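Intracellular protein transport protein USO1 (Saccharomyces cerevisiae S288c, PDB 6LSU) is required for protein transport from the endoplasmic reticulum to the Golgi complex, and this chain is the globular head region of the tether. Local coordinates at residues A[87-92]-A[167-172]; A[146-151]-A[182-187]; A[109-114]-A[210-215]; A[153-158]-A[193-198]. All coordinates share one frame; numbering follows the deposited sequence.

Contact 1 of 4, residues A[87-92]-A[167-172]; sequences TILILF and IQLLEA
A buried, largely apolar contact between helices of neighbouring armadillo repeats packs Ile88, Leu89 and Phe92 of ARM 1 against Leu169 and Ala172 of ARM 2. The short axes of 87-91 and 167-172 run in roughly the same direction, 33° apart, and lie 10.5 Å from each other, a separation bridged by side chains. Leu169 supplies the central one: its CG lies anti to the backbone N (chi1 -173°), which carries CD1 across to both neighbours. CD1 of Leu169 meets CG2 of Ile88 at 3.9 Å, the two side chains being roughly perpendicular, and it touches CD2 of Leu89 at the same distance from a more slanting approach. One turn further on, the methyl of Ala172 sits over the centre of the Phe92 ring, a CH-pi contact with CB 4.0 Å from the ring centroid and 6° off its normal. The rim atom CZ of Phe92 also comes 3.6 Å from the backbone O of Ala172, whose hydrogen-bond partner is Thr176 OG1. Putting an alanine at Phe92 would probably leave the Ala172 methyl without its aromatic face and open a gap beside Ile137 of helix 132-143. With mostly hydrocarbon on both sides, cohesion here depends on the fit of branched side chains and one aromatic face, consistent with hydrophobic packing between successive repeats.

Contact 2 of 4, residues A[146-151]-A[182-187]; sequences DLIHLL and RSALIS
The backbone O of Ala184 receives a weak hydrogen bond from NE2 of His149, 3.0 Å long but bent, with an angle of 126° at the hydrogen. The imidazole reaches it because CG of His149 is anti to its own carbonyl carbon (chi1 -66°), and the ring projects across toward helix 178-187. Ser187 meets the ring at its edge, its CB lying near the imidazole plane and 3.8 Å from NE2 of His149. The hydroxyl of Ser187 has Glu145 as its main polar partner. Beside this polar patch the contact is hydrocarbon. Ile148 straddles the methyl of Ala184, with CG1 3.7 Å and CG2 3.8 Å from CB of Ala184. That same CG2 of Ile148 also rests on CG of Leu185 at 3.9 Å, the two side chains crossing nearly at right angles. The small side chain of Ala184 is consistent with axes 9.1 Å apart, at an angle of 64°. The contact joins ARM 2 to ARM 3: helix 160-174 borders it through Leu170, which touches Ile148, while helix 56-73 packs on Leu147 and helix 222-229 lies by Arg182 and Ile186.

Contact 3 of 4, residues A[109-114]-A[210-215]; sequences QSRLQN and AILLLM
Leu212 is the first residue of 210-215 to meet 109-114. Its CB lies 3.8 Å from CB of Ser110, where the two backbones draw close, their CA atoms 5.5 Å apart. Further out, the forked end of Leu212 lies against Arg111: CD2 of Leu212 touches the aliphatic CG of Arg111 at 3.6 Å, while its CD1 sits over one face of the guanidinium, displaced toward the rim. Arg111 is extended from CG to NE, which draws the chain past the leucine and lets NH2 form a salt bridge with Asp255 on helix 251-264. The hydroxyl of Ser110 turns to Glu171 OE1 of helix 160-174. Met215, one turn later, bends its end in against Ser110 and Asn114. A turn at its last torsion (chi3 57°) brings CE to 3.5 Å from the backbone O of Ser110 and to 4.0 Å from CB of Asn114. Asn114 binds that same oxygen from its own segment: ND2 donates to O of Ser110 at 2.7 Å in an almost straight bond of 176°, with the oxygen in the plane of the amide. This bond helps to hold the rotation of the asparagine side chain, whose CB also approaches O of Met215. Mixed packing of this kind, with apolar atoms beside polar groups that bond to other helices, fastens helix 103-112 and the residues after it to helix 204-218 of ARM 3, within the stacked helices of an armadillo-repeat solenoid.

Contact 4 of 4, residues A[153-158]-A[193-198]; sequences EFWEID and STMVSL
Trp155 meets three residues of 193-198 with its indole. Leu198 covers one face: its CD1 stands over the six-membered ring in a CH-pi contact, 3.9 Å from the centroid and 15° off the normal. Its other methyl, CD2, lies 3.9 Å from CG of Trp155, so the fork of the leucine spans both rings, its side chain nearly perpendicular to that of the tryptophan. Aliphatic packing follows at the far end of the indole, where CG of Met195 comes 3.6 Å from CH2 of Trp155 and CE of Met195 adds a looser touch. At the ring edge, near the indole plane, CG2 of Thr194 meets CE3 of Trp155 at 3.7 Å; this methyl is anti to the backbone N of Thr194, which leaves OG1 on the other side to bond Thr190 O. A charged group, Glu156, also approaches. Folded back at chi2 (-52°), it brings OE2 3.7 Å from the same CG2 of Thr194, a van der Waals contact made by an exposed residue. A serine in place of Trp155 would probably strip Leu198, Met195 and Thr194 of their common partner and open a large gap between the repeats. The indole packs 153-158 against helix 191-198, linking ARM 2 to ARM 3; helix 160-174 meets it through Thr166, Ile167 and Leu170, and helix 204-218 through Leu213.

Overall arrangement
All four contacts lie in the N-terminal part of the head, around ARM 1 to ARM 3, and helix 160-174 ties them together. Contact 1 uses that helix directly. Its Leu170 packs on Ile148 of contact 2 and on Trp155 of contact 4, whose centre is about 17 Å from that of contact 1. Glu171 joins contact 1 to contact 3, their centres about 14 Å apart. Contacts 2 and 4 share helix 145-154 and have centres about 13 Å apart. Contact 4 also joins contact 3 through Met195 and Leu213. Contacts 2 and 3 do not touch, their nearest atoms being about 6 Å apart.

Contact 1 of 4, residues A[87-92]-A[167-172]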
# COMPACT_ATOMS: atom_id res chain seq x y z
N THR A 87 1.33 -23.98 34.93
CA THR A 87 0.51 -25.20 34.67
C THR A 87 -0.56 -24.82 33.64
O THR A 87 -0.67 -25.54 32.59
CB THR A 87 -0.01 -25.85 35.96
OG1 THR A 87 1.14 -26.27 36.71
CG2 THR A 87 -0.91 -27.04 35.66
N ILE A 88 -1.22 -23.69 33.83
CA ILE A 88 -2.27 -23.28 32.86
C ILE A 88 -1.67 -23.08 31.47
O ILE A 88 -2.30 -23.50 30.46
CB ILE A 88 -3.01 -22.02 33.31
CG1 ILE A 88 -3.61 -22.23 34.70
CG2 ILE A 88 -4.08 -21.65 32.27
CD1 ILE A 88 -4.34 -21.01 35.22
N LEU A 89 -0.50 -22.42 31.42
CA LEU A 89 0.21 -22.12 30.16
C LEU A 89 0.60 -23.43 29.48
O LEU A 89 0.52 -23.51 28.25
CB LEU A 89 1.43 -21.25 30.46
CG LEU A 89 1.08 -19.78 30.59
CD1 LEU A 89 2.24 -18.94 31.11
CD2 LEU A 89 0.59 -19.26 29.26
N ILE A 90 0.99 -24.43 30.26
CA ILE A 90 1.34 -25.74 29.63
C ILE A 90 0.07 -26.31 29.01
O ILE A 90 0.07 -26.77 27.84
CB ILE A 90 1.97 -26.69 30.63
CG1 ILE A 90 3.31 -26.13 31.11
CG2 ILE A 90 2.07 -28.07 29.98
CD1 ILE A 90 4.08 -27.06 32.03
N LEU A 91 -1.03 -26.18 29.75
CA LEU A 91 -2.30 -26.83 29.36
C LEU A 91 -2.85 -26.19 28.09
O LEU A 91 -3.47 -26.93 27.27
CB LEU A 91 -3.29 -26.74 30.52
CG LEU A 91 -2.99 -27.63 31.72
CD1 LEU A 91 -3.98 -27.32 32.83
CD2 LEU A 91 -3.04 -29.09 31.33
N PHE A 92 -2.55 -24.92 27.85
CA PHE A 92 -3.20 -24.13 26.77
C PHE A 92 -3.20 -24.84 25.40
O PHE A 92 -4.23 -24.72 24.69
CB PHE A 92 -2.64 -22.72 26.63
CG PHE A 92 -3.70 -21.82 26.03
CD1 PHE A 92 -4.73 -21.36 26.82
CD2 PHE A 92 -3.73 -21.53 24.68
CE1 PHE A 92 -5.75 -20.58 26.28
CE2 PHE A 92 -4.72 -20.73 24.15
CZ PHE A 92 -5.74 -20.27 24.95
N ILE A 167 1.17 -11.64 31.45
CA ILE A 167 1.14 -11.02 30.09
C ILE A 167 0.90 -12.13 29.07
O ILE A 167 -0.01 -12.02 28.27
CB ILE A 167 2.46 -10.27 29.78
CG1 ILE A 167 2.64 -9.06 30.68
CG2 ILE A 167 2.46 -9.86 28.32
CD1 ILE A 167 3.95 -8.32 30.46
N GLN A 168 1.71 -13.18 29.13
CA GLN A 168 1.65 -14.30 28.16
C GLN A 168 0.28 -14.95 28.23
O GLN A 168 -0.28 -15.22 27.12
CB GLN A 168 2.78 -15.29 28.42
CG GLN A 168 4.12 -14.70 28.05
CD GLN A 168 5.31 -15.57 28.42
OE1 GLN A 168 5.38 -16.19 29.47
NE2 GLN A 168 6.30 -15.56 27.54
N LEU A 169 -0.28 -15.17 29.44
CA LEU A 169 -1.57 -15.88 29.60
C LEU A 169 -2.67 -15.04 28.97
O LEU A 169 -3.48 -15.58 28.20
CB LEU A 169 -1.86 -16.19 31.07
CG LEU A 169 -3.09 -17.07 31.33
CD1 LEU A 169 -3.02 -18.37 30.54
CD2 LEU A 169 -3.24 -17.34 32.81
N LEU A 170 -2.65 -13.74 29.23
CA LEU A 170 -3.58 -12.75 28.61
C LEU A 170 -3.46 -12.71 27.09
O LEU A 170 -4.51 -12.51 26.43
CB LEU A 170 -3.30 -11.38 29.21
CG LEU A 170 -3.87 -11.24 30.62
CD1 LEU A 170 -3.55 -9.87 31.19
CD2 LEU A 170 -5.38 -11.51 30.61
N GLU A 171 -2.24 -12.81 26.56
CA GLU A 171 -2.04 -12.89 25.10
C GLU A 171 -2.74 -14.16 24.60
O GLU A 171 -3.31 -14.13 23.55
CB GLU A 171 -0.55 -12.94 24.71
CG GLU A 171 0.19 -11.63 24.72
CD GLU A 171 1.67 -11.89 24.40
OE1 GLU A 171 2.07 -11.80 23.20
OE2 GLU A 171 2.43 -12.28 25.32
N ALA A 172 -2.61 -15.27 25.30
CA ALA A 172 -3.22 -16.56 24.90
C ALA A 172 -4.74 -16.43 24.83
O ALA A 172 -5.35 -16.85 23.82
CB ALA A 172 -2.79 -17.63 25.86

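Contact 2 of 4, residues A[146-151]-A[182-187]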
# COMPACT_ATOMS: atom_id res chain seq x y z
N ASP A 146 -13.54 -11.80 37.28
CA ASP A 146 -12.72 -11.56 38.50
C ASP A 146 -11.32 -12.15 38.31
O ASP A 146 -10.34 -11.57 38.83
CB ASP A 146 -13.37 -12.17 39.74
CG ASP A 146 -14.80 -11.71 40.00
OD1 ASP A 146 -15.18 -10.63 39.49
OD2 ASP A 146 -15.51 -12.45 40.73
N LEU A 147 -11.23 -13.31 37.65
CA LEU A 147 -9.93 -13.96 37.34
C LEU A 147 -9.08 -13.02 36.46
O LEU A 147 -7.90 -12.81 36.82
CB LEU A 147 -10.21 -15.29 36.64
CG LEU A 147 -10.25 -16.49 37.56
CD1 LEU A 147 -10.49 -17.77 36.77
CD2 LEU A 147 -8.96 -16.58 38.36
N ILE A 148 -9.65 -12.47 35.39
CA ILE A 148 -9.00 -11.41 34.57
C ILE A 148 -8.51 -10.32 35.52
O ILE A 148 -7.31 -9.95 35.44
CB ILE A 148 -9.92 -10.84 33.47
CG1 ILE A 148 -10.35 -11.88 32.44
CG2 ILE A 148 -9.25 -9.66 32.79
CD1 ILE A 148 -9.20 -12.48 31.66
N HIS A 149 -9.39 -9.81 36.39
CA HIS A 149 -9.04 -8.69 37.32
C HIS A 149 -7.94 -9.19 38.27
O HIS A 149 -7.02 -8.40 38.60
CB HIS A 149 -10.30 -8.11 37.98
CG HIS A 149 -11.24 -7.43 37.02
ND1 HIS A 149 -11.72 -6.15 37.24
CD2 HIS A 149 -11.78 -7.83 35.85
CE1 HIS A 149 -12.53 -5.81 36.25
NE2 HIS A 149 -12.58 -6.82 35.39
N LEU A 150 -7.92 -10.47 38.63
CA LEU A 150 -6.86 -11.03 39.52
C LEU A 150 -5.52 -10.98 38.78
O LEU A 150 -4.54 -10.37 39.31
CB LEU A 150 -7.19 -12.47 39.93
CG LEU A 150 -6.11 -13.19 40.74
CD1 LEU A 150 -5.95 -12.55 42.09
CD2 LEU A 150 -6.42 -14.66 40.90
N LEU A 151 -5.50 -11.56 37.57
CA LEU A 151 -4.31 -11.56 36.67
C LEU A 151 -3.79 -10.13 36.54
O LEU A 151 -2.54 -9.87 36.70
CB LEU A 151 -4.69 -12.11 35.29
CG LEU A 151 -4.96 -13.60 35.24
CD1 LEU A 151 -5.40 -13.99 33.85
CD2 LEU A 151 -3.77 -14.41 35.68
N ARG A 182 -11.28 -8.65 26.25
CA ARG A 182 -11.15 -7.19 26.03
C ARG A 182 -12.26 -6.52 26.84
O ARG A 182 -11.98 -5.60 27.60
CB ARG A 182 -11.15 -6.83 24.54
CG ARG A 182 -10.96 -5.34 24.28
CD ARG A 182 -11.12 -4.95 22.82
NE ARG A 182 -10.06 -5.54 22.02
CZ ARG A 182 -10.22 -6.41 21.03
NH1 ARG A 182 -11.42 -6.82 20.65
NH2 ARG A 182 -9.15 -6.89 20.41
N SER A 183 -13.47 -7.08 26.78
CA SER A 183 -14.63 -6.72 27.64
C SER A 183 -14.25 -6.68 29.13
O SER A 183 -14.40 -5.60 29.76
CB SER A 183 -15.76 -7.66 27.41
OG SER A 183 -16.94 -7.10 27.96
N ALA A 184 -13.74 -7.80 29.66
CA ALA A 184 -13.30 -7.94 31.07
C ALA A 184 -12.25 -6.87 31.41
O ALA A 184 -12.39 -6.25 32.48
CB ALA A 184 -12.77 -9.34 31.34
N LEU A 185 -11.23 -6.69 30.55
CA LEU A 185 -10.07 -5.81 30.88
C LEU A 185 -10.54 -4.36 31.01
O LEU A 185 -10.06 -3.70 31.93
CB LEU A 185 -8.96 -5.96 29.83
CG LEU A 185 -8.00 -7.13 30.07
CD1 LEU A 185 -7.28 -7.48 28.79
CD2 LEU A 185 -7.02 -6.79 31.17
N ILE A 186 -11.41 -3.91 30.10
CA ILE A 186 -12.05 -2.56 30.07
C ILE A 186 -12.84 -2.34 31.38
O ILE A 186 -12.78 -1.22 31.92
CB ILE A 186 -12.98 -2.42 28.85
CG1 ILE A 186 -12.24 -2.45 27.51
CG2 ILE A 186 -13.83 -1.16 28.96
CD1 ILE A 186 -13.15 -2.60 26.32
N SER A 187 -13.61 -3.35 31.81
CA SER A 187 -14.43 -3.33 33.05
C SER A 187 -13.56 -2.85 34.21
O SER A 187 -13.95 -1.87 34.87
CB SER A 187 -15.04 -4.66 33.38
OG SER A 187 -15.61 -5.26 32.24

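Contact 3 of 4, residues A[109-114]-A[210-215]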
# COMPACT_ATOMS: atom_id res chain seq x y z
N GLN A 109 1.14 -15.33 17.55
CA GLN A 109 -0.31 -14.99 17.40
C GLN A 109 -0.52 -13.49 17.67
O GLN A 109 -1.29 -12.86 16.91
CB GLN A 109 -1.22 -15.76 18.35
CG GLN A 109 -1.16 -17.25 18.13
CD GLN A 109 -1.27 -17.56 16.66
OE1 GLN A 109 -0.30 -18.04 16.08
NE2 GLN A 109 -2.42 -17.22 16.04
N SER A 110 0.12 -12.90 18.69
CA SER A 110 -0.10 -11.45 18.97
C SER A 110 0.45 -10.63 17.81
O SER A 110 -0.21 -9.68 17.47
CB SER A 110 0.47 -11.01 20.29
OG SER A 110 -0.15 -11.74 21.35
N ARG A 111 1.53 -11.08 17.15
CA ARG A 111 2.01 -10.40 15.91
C ARG A 111 1.07 -10.64 14.72
O ARG A 111 0.54 -9.63 14.20
CB ARG A 111 3.42 -10.83 15.54
CG ARG A 111 4.43 -10.51 16.62
CD ARG A 111 5.84 -10.92 16.28
NE ARG A 111 6.68 -10.15 17.17
CZ ARG A 111 7.44 -10.66 18.10
NH1 ARG A 111 7.52 -11.97 18.24
NH2 ARG A 111 8.15 -9.87 18.88
N LEU A 112 0.90 -11.89 14.26
CA LEU A 112 0.25 -12.15 12.93
C LEU A 112 -1.20 -11.64 12.97
O LEU A 112 -1.61 -10.98 12.00
CB LEU A 112 0.30 -13.63 12.58
CG LEU A 112 1.69 -14.18 12.36
CD1 LEU A 112 1.65 -15.62 11.88
CD2 LEU A 112 2.48 -13.32 11.37
N GLN A 113 -1.91 -11.88 14.06
CA GLN A 113 -3.34 -11.50 14.22
C GLN A 113 -3.51 -9.97 14.21
O GLN A 113 -4.66 -9.50 14.01
CB GLN A 113 -3.98 -12.07 15.51
CG GLN A 113 -4.10 -13.59 15.52
CD GLN A 113 -4.93 -14.10 16.67
OE1 GLN A 113 -5.72 -13.38 17.29
NE2 GLN A 113 -4.75 -15.37 16.97
N ASN A 114 -2.47 -9.19 14.51
CA ASN A 114 -2.70 -7.75 14.81
C ASN A 114 -1.73 -6.84 14.06
O ASN A 114 -1.90 -5.64 14.20
CB ASN A 114 -2.67 -7.47 16.31
CG ASN A 114 -3.51 -8.43 17.13
OD1 ASN A 114 -4.74 -8.31 17.20
ND2 ASN A 114 -2.89 -9.40 17.77
N ALA A 210 4.84 -6.85 26.57
CA ALA A 210 3.73 -5.92 26.82
C ALA A 210 3.35 -5.17 25.54
O ALA A 210 2.21 -4.72 25.46
CB ALA A 210 4.10 -4.96 27.94
N ILE A 211 4.30 -4.93 24.62
CA ILE A 211 4.02 -4.31 23.28
C ILE A 211 3.08 -5.20 22.48
O ILE A 211 2.11 -4.68 21.93
CB ILE A 211 5.34 -4.05 22.51
CG1 ILE A 211 6.29 -3.19 23.33
CG2 ILE A 211 5.02 -3.36 21.16
CD1 ILE A 211 7.66 -3.08 22.76
N LEU A 212 3.32 -6.53 22.49
CA LEU A 212 2.50 -7.57 21.84
C LEU A 212 1.09 -7.57 22.45
O LEU A 212 0.15 -7.63 21.64
CB LEU A 212 3.19 -8.92 21.98
CG LEU A 212 4.51 -9.02 21.21
CD1 LEU A 212 5.15 -10.37 21.34
CD2 LEU A 212 4.27 -8.70 19.74
N LEU A 213 0.94 -7.49 23.78
CA LEU A 213 -0.40 -7.62 24.42
C LEU A 213 -1.11 -6.31 24.09
O LEU A 213 -2.33 -6.30 23.72
CB LEU A 213 -0.25 -7.90 25.92
CG LEU A 213 -1.54 -7.86 26.74
CD1 LEU A 213 -2.51 -8.91 26.27
CD2 LEU A 213 -1.29 -8.05 28.25
N LEU A 214 -0.37 -5.21 24.15
CA LEU A 214 -1.00 -3.92 23.80
C LEU A 214 -1.49 -3.98 22.34
O LEU A 214 -2.59 -3.50 22.07
CB LEU A 214 0.03 -2.83 24.06
CG LEU A 214 0.12 -2.42 25.52
CD1 LEU A 214 1.40 -1.66 25.79
CD2 LEU A 214 -1.09 -1.57 25.90
N MET A 215 -0.70 -4.55 21.42
CA MET A 215 -1.14 -4.69 20.02
C MET A 215 -2.49 -5.42 19.98
O MET A 215 -3.38 -4.94 19.24
CB MET A 215 -0.15 -5.49 19.18
CG MET A 215 1.04 -4.69 18.67
SD MET A 215 2.28 -5.81 17.97
CE MET A 215 1.19 -6.57 16.77

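Contact 4 of 4, residues A[153-158]-A[193-198]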
# COMPACT_ATOMS: atom_id res chain seq x y z
N GLU A 153 -4.10 -7.77 38.64
CA GLU A 153 -3.58 -7.35 39.97
C GLU A 153 -2.21 -7.98 40.20
O GLU A 153 -1.40 -7.31 40.84
CB GLU A 153 -4.58 -7.65 41.09
CG GLU A 153 -4.79 -6.46 42.03
CD GLU A 153 -5.45 -5.24 41.40
OE1 GLU A 153 -4.86 -4.12 41.48
OE2 GLU A 153 -6.56 -5.40 40.82
N PHE A 154 -1.93 -9.16 39.61
CA PHE A 154 -0.59 -9.83 39.62
C PHE A 154 0.55 -8.95 39.07
O PHE A 154 1.73 -9.22 39.38
CB PHE A 154 -0.62 -11.14 38.82
CG PHE A 154 -1.30 -12.30 39.50
CD1 PHE A 154 -1.53 -12.30 40.88
CD2 PHE A 154 -1.64 -13.44 38.78
CE1 PHE A 154 -2.15 -13.37 41.49
CE2 PHE A 154 -2.23 -14.52 39.41
CZ PHE A 154 -2.50 -14.49 40.76
N TRP A 155 0.27 -7.94 38.23
CA TRP A 155 1.33 -7.04 37.72
C TRP A 155 1.91 -6.18 38.85
O TRP A 155 2.96 -5.57 38.64
CB TRP A 155 0.83 -6.19 36.54
CG TRP A 155 0.63 -6.99 35.29
CD1 TRP A 155 1.32 -8.12 34.91
CD2 TRP A 155 -0.37 -6.77 34.28
NE1 TRP A 155 0.83 -8.58 33.71
CE2 TRP A 155 -0.18 -7.76 33.28
CE3 TRP A 155 -1.37 -5.82 34.08
CZ2 TRP A 155 -0.97 -7.83 32.13
CZ3 TRP A 155 -2.13 -5.86 32.93
CH2 TRP A 155 -1.95 -6.87 31.97
N GLU A 156 1.26 -6.12 40.01
CA GLU A 156 1.80 -5.39 41.20
C GLU A 156 2.78 -6.31 41.94
O GLU A 156 3.69 -5.81 42.58
CB GLU A 156 0.66 -4.91 42.11
CG GLU A 156 -0.49 -4.22 41.40
CD GLU A 156 -0.09 -3.09 40.46
OE1 GLU A 156 0.97 -2.45 40.72
OE2 GLU A 156 -0.83 -2.84 39.44
N ILE A 157 2.65 -7.63 41.86
CA ILE A 157 3.63 -8.57 42.48
C ILE A 157 5.02 -8.19 41.98
O ILE A 157 5.17 -7.86 40.81
CB ILE A 157 3.32 -10.05 42.20
CG1 ILE A 157 1.95 -10.44 42.75
CG2 ILE A 157 4.42 -10.94 42.74
CD1 ILE A 157 1.61 -11.93 42.60
N ASP A 158 5.99 -8.28 42.88
CA ASP A 158 7.40 -7.88 42.67
C ASP A 158 8.16 -9.13 42.21
O ASP A 158 9.23 -9.43 42.77
CB ASP A 158 7.93 -7.21 43.94
CG ASP A 158 9.41 -6.92 43.88
OD1 ASP A 158 9.77 -5.97 43.15
OD2 ASP A 158 10.20 -7.69 44.52
N SER A 193 -3.89 1.55 31.90
CA SER A 193 -2.80 2.43 32.40
C SER A 193 -1.68 1.54 32.91
O SER A 193 -0.51 1.88 32.71
CB SER A 193 -3.23 3.39 33.49
OG SER A 193 -4.62 3.59 33.42
N THR A 194 -2.08 0.46 33.56
CA THR A 194 -1.16 -0.51 34.21
C THR A 194 -0.37 -1.22 33.12
O THR A 194 0.84 -1.15 33.24
CB THR A 194 -1.91 -1.50 35.12
OG1 THR A 194 -2.57 -0.76 36.12
CG2 THR A 194 -0.98 -2.51 35.76
N MET A 195 -1.06 -1.83 32.14
CA MET A 195 -0.48 -2.42 30.89
C MET A 195 0.53 -1.47 30.25
O MET A 195 1.70 -1.87 30.05
CB MET A 195 -1.57 -2.69 29.86
CG MET A 195 -1.84 -4.13 29.64
SD MET A 195 -2.84 -4.26 28.14
CE MET A 195 -3.90 -5.62 28.68
N VAL A 196 0.11 -0.24 29.95
CA VAL A 196 1.05 0.75 29.35
C VAL A 196 2.29 0.86 30.27
O VAL A 196 3.43 0.93 29.73
CB VAL A 196 0.37 2.11 29.10
CG1 VAL A 196 1.39 3.14 28.68
CG2 VAL A 196 -0.75 2.00 28.09
N SER A 197 2.10 0.78 31.58
CA SER A 197 3.21 0.95 32.56
C SER A 197 4.19 -0.22 32.47
O SER A 197 5.40 0.03 32.74
CB SER A 197 2.72 1.14 33.97
OG SER A 197 1.80 2.24 34.03
N LEU A 198 3.73 -1.43 32.07
CA LEU A 198 4.64 -2.59 31.84
C LEU A 198 5.80 -2.20 30.90
O LEU A 198 6.86 -2.74 31.03
CB LEU A 198 3.85 -3.78 31.29
CG LEU A 198 2.78 -4.37 32.19
CD1 LEU A 198 1.96 -5.36 31.39
CD2 LEU A 198 3.39 -5.04 33.43